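PDB 2QW5: xylose isomerase-like TIM barrel, which binds a zinc ion and D-xylose and probably acts as an isomerase or epimerase of sugars or sugar phosphates. Local coordinates for residues F15-T20 against R298-P303; V246-S249 against A255-T258; S249-D252 against T258-L261; E281-I286 against N291-T296. All blocks are in the same frame, centred on the assembly; numbering follows the deposited sequence.

Interaction 1: residues F15-T20 against R298-P303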
loop_
_atom_site.group_PDB
_atom_site.type_symbol
_atom_site.label_atom_id
_atom_site.label_comp_id
_atom_site.label_asym_id
_atom_site.label_seq_id
_atom_site.Cartn_x
_atom_site.Cartn_y
_atom_site.Cartn_z
ATOM N N PHE A 15 9.751 28.002 3.511
ATOM C CA PHE A 15 10.883 27.194 3.002
ATOM C C PHE A 15 10.441 25.878 2.339
ATOM O O PHE A 15 11.294 25.178 1.834
ATOM C CB PHE A 15 12.019 26.993 4.040
ATOM C CG PHE A 15 13.217 27.845 3.757
ATOM C CD1 PHE A 15 13.079 29.235 3.669
ATOM C CD2 PHE A 15 14.474 27.264 3.533
ATOM C CE1 PHE A 15 14.171 30.046 3.374
ATOM C CE2 PHE A 15 15.591 28.074 3.216
ATOM C CZ PHE A 15 15.436 29.468 3.163
ATOM N N PHE A 16 9.130 25.543 2.345
ATOM C CA PHE A 16 8.613 24.419 1.504
ATOM C C PHE A 16 8.829 24.592 -0.023
ATOM O O PHE A 16 8.555 23.667 -0.797
ATOM C CB PHE A 16 7.140 24.162 1.788
ATOM C CG PHE A 16 6.859 23.622 3.166
ATOM C CD1 PHE A 16 7.750 22.769 3.831
ATOM C CD2 PHE A 16 5.642 23.891 3.771
ATOM C CE1 PHE A 16 7.434 22.200 5.044
ATOM C CE2 PHE A 16 5.351 23.339 5.018
ATOM C CZ PHE A 16 6.240 22.479 5.640
HETATM N N MSE A 17 9.244 25.792 -0.462
HETATM C CA MSE A 17 9.687 26.027 -1.827
HETATM C C MSE A 17 10.977 25.207 -2.067
HETATM O O MSE A 17 11.283 24.874 -3.214
HETATM C CB MSE A 17 9.987 27.503 -2.053
HETATM C CG MSE A 17 10.463 27.899 -3.492
HETATM SE SE MSE A 17 9.112 27.472 -4.779
HETATM C CE MSE A 17 8.160 29.092 -4.696
ATOM N N PHE A 18 11.736 24.914 -0.994
ATOM C CA PHE A 18 13.034 24.235 -1.082
ATOM C C PHE A 18 13.205 22.927 -0.326
ATOM O O PHE A 18 13.923 22.033 -0.797
ATOM C CB PHE A 18 14.134 25.185 -0.536
ATOM C CG PHE A 18 14.047 26.580 -1.051
ATOM C CD1 PHE A 18 14.346 26.867 -2.366
ATOM C CD2 PHE A 18 13.679 27.626 -0.221
ATOM C CE1 PHE A 18 14.254 28.178 -2.858
ATOM C CE2 PHE A 18 13.579 28.931 -0.702
ATOM C CZ PHE A 18 13.885 29.213 -2.025
ATOM N N THR A 19 12.583 22.805 0.854
ATOM C CA THR A 19 12.912 21.710 1.749
ATOM C C THR A 19 11.932 21.507 2.877
ATOM O O THR A 19 11.093 22.354 3.101
ATOM C CB THR A 19 14.293 22.013 2.387
ATOM O OG1 THR A 19 14.809 20.859 3.044
ATOM C CG2 THR A 19 14.227 23.212 3.362
ATOM N N THR A 20 12.015 20.352 3.534
ATOM C CA THR A 20 11.271 20.081 4.792
ATOM C C THR A 20 12.248 20.007 6.011
ATOM O O THR A 20 11.815 19.779 7.167
ATOM C CB THR A 20 10.422 18.789 4.729
ATOM O OG1 THR A 20 11.278 17.657 4.640
ATOM C CG2 THR A 20 9.486 18.809 3.573
ATOM N N ARG A 298 5.061 20.260 -12.998
ATOM C CA ARG A 298 6.510 20.344 -13.040
ATOM C C ARG A 298 7.072 21.158 -11.851
ATOM O O ARG A 298 6.405 22.074 -11.307
ATOM C CB ARG A 298 6.989 20.979 -14.343
ATOM C CG ARG A 298 6.697 20.174 -15.554
ATOM C CD ARG A 298 7.358 20.826 -16.766
ATOM N NE ARG A 298 7.033 20.091 -17.984
ATOM C CZ ARG A 298 7.658 18.996 -18.437
ATOM N NH1 ARG A 298 8.695 18.439 -17.799
ATOM N NH2 ARG A 298 7.226 18.429 -19.562
ATOM N N LYS A 299 8.296 20.790 -11.476
ATOM C CA LYS A 299 9.030 21.422 -10.398
ATOM C C LYS A 299 9.433 22.844 -10.805
ATOM O O LYS A 299 9.764 23.098 -11.963
ATOM C CB LYS A 299 10.300 20.612 -10.066
ATOM C CG LYS A 299 11.127 21.130 -8.864
ATOM C CD LYS A 299 12.319 20.242 -8.580
ATOM C CE LYS A 299 12.998 20.599 -7.272
ATOM N NZ LYS A 299 14.251 19.794 -7.057
ATOM N N PHE A 300 9.375 23.762 -9.836
ATOM C CA PHE A 300 9.927 25.117 -10.015
ATOM C C PHE A 300 11.387 24.899 -9.616
ATOM O O PHE A 300 11.737 24.876 -8.421
ATOM C CB PHE A 300 9.250 26.164 -9.135
ATOM C CG PHE A 300 7.758 26.076 -9.131
ATOM C CD1 PHE A 300 7.050 26.092 -10.325
ATOM C CD2 PHE A 300 7.050 26.034 -7.926
ATOM C CE1 PHE A 300 5.668 26.059 -10.349
ATOM C CE2 PHE A 300 5.652 26.004 -7.936
ATOM C CZ PHE A 300 4.960 25.991 -9.156
ATOM N N TRP A 301 12.231 24.685 -10.627
ATOM C CA TRP A 301 13.612 24.291 -10.394
ATOM C C TRP A 301 14.370 25.287 -9.538
ATOM O O TRP A 301 14.211 26.490 -9.684
ATOM C CB TRP A 301 14.365 23.977 -11.680
ATOM C CG TRP A 301 14.431 25.062 -12.657
ATOM C CD1 TRP A 301 13.535 25.320 -13.622
ATOM C CD2 TRP A 301 15.507 26.001 -12.839
ATOM N NE1 TRP A 301 13.935 26.395 -14.363
ATOM C CE2 TRP A 301 15.156 26.817 -13.925
ATOM C CE3 TRP A 301 16.711 26.243 -12.169
ATOM C CZ2 TRP A 301 15.955 27.872 -14.377
ATOM C CZ3 TRP A 301 17.526 27.303 -12.617
ATOM C CH2 TRP A 301 17.129 28.106 -13.713
ATOM N N ILE A 302 15.175 24.752 -8.636
ATOM C CA ILE A 302 15.885 25.548 -7.650
ATOM C C ILE A 302 17.268 25.904 -8.213
ATOM O O ILE A 302 18.076 25.002 -8.397
ATOM C CB ILE A 302 15.985 24.820 -6.323
ATOM C CG1 ILE A 302 14.581 24.499 -5.788
ATOM C CG2 ILE A 302 16.718 25.710 -5.297
ATOM C CD1 ILE A 302 14.562 23.352 -4.722
ATOM N N PRO A 303 17.533 27.207 -8.485
ATOM C CA PRO A 303 18.843 27.592 -9.020
ATOM C C PRO A 303 20.009 27.140 -8.137
ATOM O O PRO A 303 19.954 27.309 -6.918
ATOM C CB PRO A 303 18.752 29.119 -9.087
ATOM C CG PRO A 303 17.322 29.376 -9.307
ATOM C CD PRO A 303 16.686 28.407 -8.337
#
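A selenium atom meets an aromatic ring here. M17 is selenomethionine in this crystal, and its SE lies 4.0 Å from CD2 of F300. This is a Met-aromatic contact. The selenium approaches the ring obliquely, 5.3 Å from its centroid and 74° off the normal, and the two side chains run at about a right angle. M17 reaches F300 because CG stands anti to the backbone N (chi1 -179°) and the chain then bends at chi2 and chi3. I302, two residues on, meets F18. Its CG2 methyl comes to the edge of the F18 ring, near the ring plane, 3.9 Å from CD1. Its CD1 methyl turns to the backbone instead, 3.9 Å from M17 O and 4.0 Å from F18 CA. In the fold, this joins the loop after the first barrel strand, 11-14, to the long loop before the last helix, 314-332, at the same mouth of the TIM barrel. The contact is buried, with no hydrogen bond across it. Cutting I302 back to an alanine is likely to leave a gap beside the F18 edge and the M17 carbonyl, with that ring less firmly held. F18 also stacks on H36 of helix 27-42, which I302 touches too. M17 O and F300 O both accept from N284 ND2.

Interaction 2: residues V246-S249 against A255-T258. With ZN (zinc ion), chain D.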
loop_
_atom_site.group_PDB
_atom_site.type_symbol
_atom_site.label_atom_id
_atom_site.label_comp_id
_atom_site.label_asym_id
_atom_site.label_seq_id
_atom_site.Cartn_x
_atom_site.Cartn_y
_atom_site.Cartn_z
ATOM N N VAL A 246 -1.854 33.880 9.207
ATOM C CA VAL A 246 -2.600 33.768 7.938
ATOM C C VAL A 246 -1.613 33.390 6.834
ATOM O O VAL A 246 -0.538 33.993 6.756
ATOM C CB VAL A 246 -3.306 35.092 7.547
ATOM C CG1 VAL A 246 -3.908 35.012 6.136
ATOM C CG2 VAL A 246 -4.413 35.440 8.523
ATOM N N GLN A 247 -1.996 32.385 6.029
ATOM C CA GLN A 247 -1.230 31.901 4.896
ATOM C C GLN A 247 -2.024 32.015 3.586
ATOM O O GLN A 247 -3.232 31.720 3.542
ATOM C CB GLN A 247 -0.818 30.468 5.103
ATOM C CG GLN A 247 0.097 30.246 6.237
ATOM C CD GLN A 247 0.484 28.803 6.324
ATOM O OE1 GLN A 247 -0.364 27.925 6.239
ATOM N NE2 GLN A 247 1.782 28.540 6.430
ATOM N N VAL A 248 -1.358 32.502 2.534
ATOM C CA VAL A 248 -1.947 32.592 1.199
ATOM C C VAL A 248 -1.253 31.498 0.392
ATOM O O VAL A 248 -0.005 31.431 0.330
ATOM C CB VAL A 248 -1.854 33.994 0.538
ATOM C CG1 VAL A 248 -2.837 34.943 1.268
ATOM C CG2 VAL A 248 -0.414 34.526 0.530
ATOM N N SER A 249 -2.078 30.643 -0.204
ATOM C CA SER A 249 -1.621 29.471 -0.945
ATOM C C SER A 249 -2.717 29.084 -1.906
ATOM O O SER A 249 -3.891 29.017 -1.489
ATOM C CB SER A 249 -1.410 28.308 0.015
ATOM O OG SER A 249 -0.740 27.250 -0.622
ATOM N N ALA A 255 1.739 27.733 -8.097
ATOM C CA ALA A 255 1.837 29.133 -8.526
ATOM C C ALA A 255 0.711 29.964 -7.933
ATOM O O ALA A 255 -0.443 29.682 -8.166
ATOM C CB ALA A 255 1.825 29.244 -10.029
ATOM N N LEU A 256 1.058 31.010 -7.195
ATOM C CA LEU A 256 0.028 31.826 -6.516
ATOM C C LEU A 256 -0.661 32.837 -7.456
ATOM O O LEU A 256 -1.817 33.212 -7.255
ATOM C CB LEU A 256 0.661 32.472 -5.274
ATOM C CG LEU A 256 -0.205 33.224 -4.264
ATOM C CD1 LEU A 256 -1.334 32.331 -3.715
ATOM C CD2 LEU A 256 0.705 33.765 -3.159
ATOM N N HIS A 257 0.016 33.216 -8.538
ATOM C CA HIS A 257 -0.506 34.231 -9.448
ATOM C C HIS A 257 -1.450 33.734 -10.554
ATOM O O HIS A 257 -2.047 34.566 -11.251
ATOM C CB HIS A 257 0.641 35.052 -10.061
ATOM C CG HIS A 257 1.553 34.265 -10.936
ATOM N ND1 HIS A 257 2.301 33.207 -10.468
ATOM C CD2 HIS A 257 1.894 34.427 -12.239
ATOM C CE1 HIS A 257 3.045 32.732 -11.453
ATOM N NE2 HIS A 257 2.816 33.454 -12.540
ATOM N N THR A 258 -1.564 32.407 -10.737
ATOM C CA THR A 258 -2.486 31.825 -11.715
ATOM C C THR A 258 -3.316 30.786 -10.969
ATOM O O THR A 258 -2.979 29.593 -10.905
ATOM C CB THR A 258 -1.720 31.221 -12.858
ATOM O OG1 THR A 258 -0.824 30.248 -12.321
ATOM C CG2 THR A 258 -0.928 32.291 -13.570
HETATM ZN ZN ZN D . -0.399 25.719 5.315
HETATM O O HOH W 1 -0.259 23.825 4.599
#
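L256 sets one methyl against V248 and the other against the backbone of S249. V248 closes strand 243-248 of the TIM barrel, and L256 belongs to the loop that follows it. CD2 of L256 touches CG2 of V248 at 3.9 Å, with the two side chains at about a right angle. CD1 of L256 lies 4.0 Å from both N and C of S249. With chi1 at -172°, the side chain of L256 swings away from its own N, which brings the forked end to the strand. The contact is buried, and no hydrogen bond crosses it. In the next layer, W263 of helix 263-273, V280 of strand 278-280 and T325 of helix 314-332 each touch both V248 and L256. The strand itself is fixed by backbone bonds to A279 and E281 and, through Q247, to I215 and S217. S249 points its CB away from L256, and its OG is hydrogen-bonded to E281 O. Q247, one residue before V248, is one ligand of the zinc ion, with E183, D216 and E281. Its NE2 is hydrogen-bonded to E49 OE2, which fixes the turn of the amide. The other amide atom, Q247 OE1, binds the zinc ion at 2.4 Å.

Interaction 3: residues S249-D252 against T258-L261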
loop_
_atom_site.group_PDB
_atom_site.type_symbol
_atom_site.label_atom_id
_atom_site.label_comp_id
_atom_site.label_asym_id
_atom_site.label_seq_id
_atom_site.Cartn_x
_atom_site.Cartn_y
_atom_site.Cartn_z
ATOM N N SER A 249 -2.078 30.643 -0.204
ATOM C CA SER A 249 -1.621 29.471 -0.945
ATOM C C SER A 249 -2.717 29.084 -1.906
ATOM O O SER A 249 -3.891 29.017 -1.489
ATOM C CB SER A 249 -1.410 28.308 0.015
ATOM O OG SER A 249 -0.740 27.250 -0.622
ATOM N N PRO A 250 -2.370 28.791 -3.177
ATOM C CA PRO A 250 -3.404 28.467 -4.141
ATOM C C PRO A 250 -3.940 27.044 -3.893
ATOM O O PRO A 250 -3.308 26.279 -3.167
ATOM C CB PRO A 250 -2.651 28.596 -5.472
ATOM C CG PRO A 250 -1.317 28.171 -5.176
ATOM C CD PRO A 250 -1.038 28.661 -3.781
ATOM N N PRO A 251 -5.103 26.685 -4.455
ATOM C CA PRO A 251 -5.629 25.305 -4.240
ATOM C C PRO A 251 -4.695 24.149 -4.597
ATOM O O PRO A 251 -4.673 23.145 -3.883
ATOM C CB PRO A 251 -6.863 25.274 -5.143
ATOM C CG PRO A 251 -7.350 26.712 -5.096
ATOM C CD PRO A 251 -6.061 27.502 -5.226
ATOM N N ASP A 252 -3.900 24.312 -5.665
ATOM C CA ASP A 252 -2.957 23.267 -6.064
ATOM C C ASP A 252 -1.613 23.336 -5.327
ATOM O O ASP A 252 -0.758 22.517 -5.585
ATOM C CB ASP A 252 -2.779 23.223 -7.591
ATOM C CG ASP A 252 -1.695 24.170 -8.115
ATOM O OD1 ASP A 252 -1.348 25.151 -7.444
ATOM O OD2 ASP A 252 -1.207 23.900 -9.241
ATOM N N THR A 258 -1.564 32.407 -10.737
ATOM C CA THR A 258 -2.486 31.825 -11.715
ATOM C C THR A 258 -3.316 30.786 -10.969
ATOM O O THR A 258 -2.979 29.593 -10.905
ATOM C CB THR A 258 -1.720 31.221 -12.858
ATOM O OG1 THR A 258 -0.824 30.248 -12.321
ATOM C CG2 THR A 258 -0.928 32.291 -13.570
ATOM N N SER A 259 -4.391 31.243 -10.364
ATOM C CA SER A 259 -5.192 30.301 -9.556
ATOM C C SER A 259 -6.526 30.837 -9.234
ATOM O O SER A 259 -6.781 32.000 -9.456
ATOM C CB SER A 259 -4.485 29.986 -8.221
ATOM O OG SER A 259 -4.635 31.004 -7.252
ATOM N N TRP A 260 -7.347 29.951 -8.654
ATOM C CA TRP A 260 -8.684 30.294 -8.187
ATOM C C TRP A 260 -8.761 30.737 -6.703
ATOM O O TRP A 260 -9.836 30.690 -6.105
ATOM C CB TRP A 260 -9.612 29.120 -8.458
ATOM C CG TRP A 260 -9.974 29.011 -9.888
ATOM C CD1 TRP A 260 -9.365 28.256 -10.840
ATOM C CD2 TRP A 260 -11.027 29.724 -10.543
ATOM N NE1 TRP A 260 -10.006 28.423 -12.049
ATOM C CE2 TRP A 260 -11.025 29.323 -11.895
ATOM C CE3 TRP A 260 -12.033 30.607 -10.098
ATOM C CZ2 TRP A 260 -11.967 29.791 -12.828
ATOM C CZ3 TRP A 260 -12.970 31.094 -11.048
ATOM C CH2 TRP A 260 -12.917 30.674 -12.390
ATOM N N LEU A 261 -7.653 31.207 -6.116
ATOM C CA LEU A 261 -7.673 31.729 -4.735
ATOM C C LEU A 261 -8.603 32.943 -4.755
ATOM O O LEU A 261 -8.356 33.854 -5.510
ATOM C CB LEU A 261 -6.273 32.142 -4.253
ATOM C CG LEU A 261 -6.044 32.386 -2.750
ATOM C CD1 LEU A 261 -4.591 32.664 -2.563
ATOM C CD2 LEU A 261 -6.863 33.526 -2.126
#
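S249 meets L261 through its backbone, while its side chain faces elsewhere. CD1 of L261 lies 3.9 Å from S249 O and 4.0 Å from S249 N. That carbonyl oxygen is hydrogen-bonded to S217 OG, and S249 OG is hydrogen-bonded to E281 O and R253 NE. P250 follows and makes the closest approach of the contact. Its CB is 3.6 Å from CB of S259 and equally near S259 OG, so both serine atoms lie against this one carbon. L256 packs on P250 as well. P251 comes next and turns its CB toward 258-261. Its ring carbon CD lies 4.1 Å from L261 N and 4.2 Å from S259 CB. L222 of helix 217-223 packs against P251, and so does L222 of the second subunit. The facing segment is shaped by an ST turn: L261 N donates to S259 OG over 3.2 Å at 165°. With chi1 at 79°, the hydroxyl sits where it can accept this bond. At the middle of the turn, the W260 indole leads away to the second subunit, where NE1 bonds E220 OE2 and the ring meets F230 edge to face. The two segments thus form the two arms of the loop between strand 243-248 and helix 263-273 of the TIM barrel. No hydrogen bond joins them. Their fit is by van der Waals contact, proline and leucine carbons against backbone and serine atoms. S259 OG is also bonded in its own turn, so shape rather than polar pairing sets how the arms meet.

Interaction 4: residues E281-I286 against N291-T296. With ZN (zinc ion), chain D; XLS (D-xylose), chain C.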
loop_
_atom_site.group_PDB
_atom_site.type_symbol
_atom_site.label_atom_id
_atom_site.label_comp_id
_atom_site.label_asym_id
_atom_site.label_seq_id
_atom_site.Cartn_x
_atom_site.Cartn_y
_atom_site.Cartn_z
ATOM N N GLU A 281 2.715 30.405 1.135
ATOM C CA GLU A 281 3.081 29.003 1.340
ATOM C C GLU A 281 2.919 28.180 0.053
ATOM O O GLU A 281 1.830 27.739 -0.285
ATOM C CB GLU A 281 2.299 28.386 2.470
ATOM C CG GLU A 281 2.965 27.067 2.921
ATOM C CD GLU A 281 2.223 26.397 4.014
ATOM O OE1 GLU A 281 0.988 26.269 3.826
ATOM O OE2 GLU A 281 2.858 25.982 5.010
ATOM N N ILE A 282 4.031 27.999 -0.652
ATOM C CA ILE A 282 4.084 27.274 -1.894
ATOM C C ILE A 282 4.911 25.982 -1.634
ATOM O O ILE A 282 6.065 26.041 -1.152
ATOM C CB ILE A 282 4.732 28.159 -3.017
ATOM C CG1 ILE A 282 3.810 29.372 -3.321
ATOM C CG2 ILE A 282 4.988 27.329 -4.304
ATOM C CD1 ILE A 282 4.387 30.340 -4.361
ATOM N N PHE A 283 4.307 24.848 -1.980
ATOM C CA PHE A 283 4.891 23.523 -1.833
ATOM C C PHE A 283 5.523 23.183 -3.173
ATOM O O PHE A 283 4.842 22.859 -4.126
ATOM C CB PHE A 283 3.823 22.493 -1.458
ATOM C CG PHE A 283 3.369 22.613 -0.047
ATOM C CD1 PHE A 283 2.523 23.639 0.327
ATOM C CD2 PHE A 283 3.803 21.724 0.919
ATOM C CE1 PHE A 283 2.082 23.767 1.657
ATOM C CE2 PHE A 283 3.333 21.845 2.261
ATOM C CZ PHE A 283 2.491 22.882 2.596
ATOM N N ASN A 284 6.838 23.300 -3.279
ATOM C CA ASN A 284 7.492 22.966 -4.552
ATOM C C ASN A 284 7.424 21.438 -4.801
ATOM O O ASN A 284 7.248 20.656 -3.868
ATOM C CB ASN A 284 8.914 23.530 -4.545
ATOM C CG ASN A 284 9.530 23.589 -5.914
ATOM O OD1 ASN A 284 8.847 23.349 -6.909
ATOM N ND2 ASN A 284 10.845 23.923 -5.984
ATOM N N ALA A 285 7.487 21.010 -6.057
ATOM C CA ALA A 285 7.513 19.566 -6.388
ATOM C C ALA A 285 8.916 18.984 -6.066
ATOM O O ALA A 285 9.718 18.683 -6.944
ATOM C CB ALA A 285 7.070 19.315 -7.838
ATOM N N ILE A 286 9.189 18.872 -4.757
ATOM C CA ILE A 286 10.431 18.335 -4.227
ATOM C C ILE A 286 10.079 16.939 -3.760
ATOM O O ILE A 286 8.886 16.676 -3.427
ATOM C CB ILE A 286 11.086 19.192 -3.049
ATOM C CG1 ILE A 286 10.111 19.396 -1.877
ATOM C CG2 ILE A 286 11.607 20.520 -3.598
ATOM C CD1 ILE A 286 10.748 20.031 -0.613
ATOM N N ASN A 291 4.765 12.708 -3.833
ATOM C CA ASN A 291 3.821 11.642 -3.507
ATOM C C ASN A 291 2.699 12.054 -2.543
ATOM O O ASN A 291 1.558 11.769 -2.825
ATOM C CB ASN A 291 4.555 10.408 -2.962
ATOM C CG ASN A 291 3.709 9.131 -3.022
ATOM O OD1 ASN A 291 3.396 8.549 -2.002
ATOM N ND2 ASN A 291 3.332 8.721 -4.197
ATOM N N SER A 292 3.027 12.722 -1.438
ATOM C CA SER A 292 2.030 13.088 -0.402
ATOM C C SER A 292 0.991 14.088 -0.882
ATOM O O SER A 292 -0.166 14.007 -0.459
ATOM C CB SER A 292 2.702 13.582 0.883
ATOM O OG SER A 292 3.405 14.762 0.642
ATOM N N LEU A 293 1.401 15.013 -1.759
ATOM C CA LEU A 293 0.494 15.993 -2.398
ATOM C C LEU A 293 0.076 15.628 -3.836
ATOM O O LEU A 293 -0.652 16.402 -4.476
ATOM C CB LEU A 293 1.076 17.398 -2.326
ATOM C CG LEU A 293 1.402 17.957 -0.921
ATOM C CD1 LEU A 293 1.714 19.405 -1.023
ATOM C CD2 LEU A 293 0.260 17.760 0.059
ATOM N N ARG A 294 0.536 14.480 -4.349
ATOM C CA ARG A 294 0.165 13.969 -5.696
ATOM C C ARG A 294 0.419 15.028 -6.739
ATOM O O ARG A 294 -0.470 15.456 -7.458
ATOM C CB ARG A 294 -1.288 13.447 -5.690
ATOM C CG ARG A 294 -1.408 12.248 -4.745
ATOM C CD ARG A 294 -2.809 11.703 -4.742
ATOM N NE ARG A 294 -2.836 10.411 -4.085
ATOM C CZ ARG A 294 -3.918 9.674 -3.843
ATOM N NH1 ARG A 294 -5.141 10.099 -4.113
ATOM N NH2 ARG A 294 -3.762 8.486 -3.276
ATOM N N LEU A 295 1.686 15.452 -6.797
ATOM C CA LEU A 295 2.074 16.564 -7.620
ATOM C C LEU A 295 2.431 16.113 -9.028
ATOM O O LEU A 295 3.479 15.555 -9.255
ATOM C CB LEU A 295 3.231 17.357 -6.976
ATOM C CG LEU A 295 2.958 18.010 -5.610
ATOM C CD1 LEU A 295 4.236 18.674 -5.054
ATOM C CD2 LEU A 295 1.772 18.971 -5.714
ATOM N N THR A 296 1.508 16.360 -9.946
ATOM C CA THR A 296 1.670 16.035 -11.349
ATOM C C THR A 296 2.355 17.216 -12.082
ATOM O O THR A 296 2.894 17.033 -13.174
ATOM C CB THR A 296 0.328 15.715 -12.004
ATOM O OG1 THR A 296 -0.446 16.908 -12.035
ATOM C CG2 THR A 296 -0.470 14.575 -11.218
HETATM ZN ZN ZN D . -0.399 25.719 5.315
HETATM C C1 XLS C . 0.845 21.034 5.050
HETATM C C2 XLS C . 1.333 20.852 6.482
HETATM C C3 XLS C . 2.472 19.784 6.641
HETATM C C4 XLS C . 3.531 20.143 7.664
HETATM O O1 XLS C . -0.506 21.302 4.658
HETATM O O2 XLS C . 1.649 22.104 7.092
HETATM O O3 XLS C . 3.219 19.396 5.486
HETATM O O4 XLS C . 2.890 20.495 8.856
HETATM O O HOH W 1 -0.259 23.825 4.599
#
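L293 and D-xylose approach the F283 ring from the same side, L293 near the CB end and the sugar near CZ, both obliquely. F16 stacks on the opposite face, and F289 meets F283 edge to face. F283 lines the D-xylose pocket at the C-terminal mouth of the TIM barrel, in the loop after strand 278-280; L293, F16 and F289 pack round it. CD1 of L293 is 3.7 Å from CD2 and CG of F283, and the two side chains run at about a right angle. CZ of F283 is 3.5 Å from C1 of the sugar. Were F283 an alanine, a gap would probably open beside L293 and C1 of the xylose, and the sugar would lose that apolar wall. Further along, L295 has its CG opposite its own carbonyl carbon (chi1 -62°), and CD1 reaches the backbone, 3.6 Å from A285 CA and 3.8 Å from N284 O. A285 is the centre of an inverse gamma turn, closed by a weak bond from I286 N to N284 O. R294, with positive phi, is the C-prime residue of a Schellman motif that ends helix 287-290. Its O and NH1 bond H187 and W188 of the second subunit. E281 binds the zinc ion through OE1 at 2.1 Å. A water on that zinc, 2.0 Å away, donates a hydrogen bond to xylose O1 over 2.5 Å.

How the interactions relate
All four contacts lie at the C-terminal ends of TIM-barrel strands, in loops except for the strand end in interaction 2. Interaction 1 joins the loop after strand 11-14 to the one before helix 314-332, and the others lie inside the span of chain it closes. Interactions 2 and 3 have centres about 6 Å apart; they share S249 and T258. Interaction 4 follows strand 278-280, its centre about 9 Å from that of interaction 1 and about 14 Å from that of interaction 2. Interactions 2 and 4 each bring one protein ligand to the same zinc ion. All four come within reach of the second subunit, which suggests that the interface runs near the metal and sugar site.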